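Local coordinates for periplasmic divalent cation tolerance protein (Synechococcus elongatus, PDB 6GDX) that is a trimeric PII-like CutA protein that has been linked to copper binding but may instead carry or signal through small molecules, at residues R34-T39 / M85-T90. Residues are numbered along the deposited sequence; the frame is centred on the assembly and turned at random.
Sequences RLLLTT and MSFKTT
Leu36 and Phe87 face each other as a hydrogen-bonded antiparallel pair at the centre of the ferredoxin-like sheet of CutA, where strand 33-40 lies beside strand 76-90. Two backbone hydrogen bonds join them, the one from Phe87 N to Leu36 O being 2.8 Å long and nearly straight (177° at the hydrogen). Arg34 with Thr89 and Thr38 with Met85 are likewise joined by two backbone hydrogen bonds each. On the face carrying these three pairs, Leu36 CD2 lies beside Phe87 CD1 at 4.0 Å, the two side chains pointing the same way, Leu36 packed on Leu101 and Phe87 on Leu97 of helix 91-104. Thr38 CG2 approaches Phe87 CE1 obliquely at 3.7 Å; chi1 of -171° sets this methyl between the backbone N and the carbonyl carbon, while OG1 is hydrogen-bonded to Glu111 O and His105 NE2.

The other face is built by Leu35, Leu37, Ser86 and Lys88. Here Leu37 CD2 meets Ser86 OG at 3.8 Å, and Leu35, which also packs on Leu113 of the second subunit, places CD2 3.6 Å from Lys88 CG. Bent at chi2 (62°), the lysine chain passes over this methyl and turns back along its own strand, where NZ hydrogen-bonds Ser86 OG at 3.0 Å.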
loop_
_atom_site.group_PDB
_atom_site.type_symbol
_atom_site.label_atom_id
_atom_site.label_comp_id
_atom_site.label_asym_id
_atom_site.label_seq_id
_atom_site.Cartn_x
_atom_site.Cartn_y
_atom_site.Cartn_z
ATOM N N ARG B 34 9.644 -6.261 6.484
ATOM C CA ARG B 34 9.483 -6.169 5.041
ATOM C C ARG B 34 8.053 -6.479 4.665
ATOM O O ARG B 34 7.406 -7.340 5.283
ATOM C CB ARG B 34 10.388 -7.147 4.304
ATOM C CG ARG B 34 11.870 -6.938 4.491
ATOM C CD ARG B 34 12.342 -5.688 3.766
ATOM N NE ARG B 34 13.790 -5.519 3.805
ATOM C CZ ARG B 34 14.458 -4.990 4.821
ATOM N NH1 ARG B 34 13.847 -4.634 5.943
ATOM N NH2 ARG B 34 15.784 -4.840 4.713
ATOM N N LEU B 35 7.578 -5.794 3.623
ATOM C CA LEU B 35 6.283 -6.106 2.978
ATOM C C LEU B 35 6.581 -6.523 1.559
ATOM O O LEU B 35 7.071 -5.707 0.762
ATOM C CB LEU B 35 5.383 -4.892 2.943
ATOM C CG LEU B 35 4.984 -4.264 4.250
ATOM C CD1 LEU B 35 4.211 -2.964 4.031
ATOM C CD2 LEU B 35 4.184 -5.231 5.095
ATOM N N LEU B 36 6.281 -7.753 1.197
ATOM C CA LEU B 36 6.438 -8.211 -0.176
ATOM C C LEU B 36 5.079 -8.153 -0.840
ATOM O O LEU B 36 4.108 -8.765 -0.359
ATOM C CB LEU B 36 7.072 -9.589 -0.223
ATOM C CG LEU B 36 7.328 -10.129 -1.624
ATOM C CD1 LEU B 36 8.513 -11.093 -1.615
ATOM C CD2 LEU B 36 6.135 -10.815 -2.263
ATOM N N LEU B 37 5.020 -7.442 -1.965
ATOM C CA LEU B 37 3.790 -7.265 -2.739
ATOM C C LEU B 37 3.850 -8.074 -4.001
ATOM O O LEU B 37 4.843 -8.006 -4.754
ATOM C CB LEU B 37 3.633 -5.783 -3.100
ATOM C CG LEU B 37 3.734 -4.790 -1.947
ATOM C CD1 LEU B 37 3.626 -3.368 -2.489
ATOM C CD2 LEU B 37 2.774 -5.074 -0.826
ATOM N N THR B 38 2.809 -8.858 -4.242
ATOM C CA THR B 38 2.659 -9.589 -5.492
ATOM C C THR B 38 1.166 -9.671 -5.827
ATOM O O THR B 38 0.324 -9.273 -5.016
ATOM C CB THR B 38 3.307 -10.975 -5.426
ATOM O OG1 THR B 38 3.326 -11.561 -6.734
ATOM C CG2 THR B 38 2.617 -11.889 -4.472
ATOM N N THR B 39 0.840 -10.163 -7.016
ATOM C CA THR B 39 -0.557 -10.385 -7.405
ATOM C C THR B 39 -0.707 -11.793 -7.924
ATOM O O THR B 39 0.232 -12.399 -8.431
ATOM C CB THR B 39 -1.034 -9.386 -8.463
ATOM O OG1 THR B 39 -0.342 -9.622 -9.674
ATOM C CG2 THR B 39 -0.842 -7.958 -8.025
ATOM N N MET B 85 -1.643 -9.102 -3.052
ATOM C CA MET B 85 -1.193 -9.737 -1.830
ATOM C C MET B 85 -0.073 -8.947 -1.191
ATOM O O MET B 85 0.787 -8.400 -1.902
ATOM C CB MET B 85 -0.726 -11.154 -2.135
ATOM C CG MET B 85 -1.768 -11.973 -2.852
ATOM S SD MET B 85 -1.274 -13.709 -3.107
ATOM C CE MET B 85 -1.337 -14.280 -1.420
ATOM N N SER B 86 -0.103 -8.855 0.125
ATOM C CA SER B 86 0.936 -8.203 0.906
ATOM C C SER B 86 1.376 -9.156 1.997
ATOM O O SER B 86 0.598 -9.469 2.912
ATOM C CB SER B 86 0.406 -6.912 1.500
ATOM O OG SER B 86 1.316 -6.362 2.408
ATOM N N PHE B 87 2.595 -9.622 1.890
ATOM C CA PHE B 87 3.195 -10.575 2.819
ATOM C C PHE B 87 4.035 -9.793 3.822
ATOM O O PHE B 87 4.986 -9.081 3.453
ATOM C CB PHE B 87 4.125 -11.559 2.097
ATOM C CG PHE B 87 3.442 -12.511 1.142
ATOM C CD1 PHE B 87 2.965 -12.091 -0.096
ATOM C CD2 PHE B 87 3.313 -13.846 1.459
ATOM C CE1 PHE B 87 2.344 -12.972 -0.954
ATOM C CE2 PHE B 87 2.704 -14.740 0.590
ATOM C CZ PHE B 87 2.249 -14.313 -0.633
ATOM N N LYS B 88 3.712 -9.938 5.102
ATOM C CA LYS B 88 4.463 -9.295 6.192
ATOM C C LYS B 88 5.497 -10.275 6.690
ATOM O O LYS B 88 5.149 -11.378 7.189
ATOM C CB LYS B 88 3.546 -8.957 7.360
ATOM C CG LYS B 88 2.703 -7.753 7.218
ATOM C CD LYS B 88 1.752 -7.851 6.074
ATOM C CE LYS B 88 0.663 -6.824 6.217
ATOM N NZ LYS B 88 -0.163 -6.789 4.991
ATOM N N THR B 89 6.764 -9.904 6.590
ATOM C CA THR B 89 7.859 -10.799 6.966
ATOM C C THR B 89 9.024 -10.004 7.485
ATOM O O THR B 89 8.950 -8.794 7.680
ATOM C CB THR B 89 8.190 -11.703 5.756
ATOM O OG1 THR B 89 8.977 -12.799 6.177
ATOM C CG2 THR B 89 8.862 -10.970 4.603
ATOM N N THR B 90 10.114 -10.705 7.737
ATOM C CA THR B 90 11.346 -10.066 8.178
ATOM C C THR B 90 12.365 -10.124 7.069
ATOM O O THR B 90 12.294 -10.925 6.148
ATOM C CB THR B 90 11.937 -10.806 9.374
ATOM O OG1 THR B 90 12.212 -12.156 8.984
ATOM C CG2 THR B 90 11.021 -10.792 10.598
#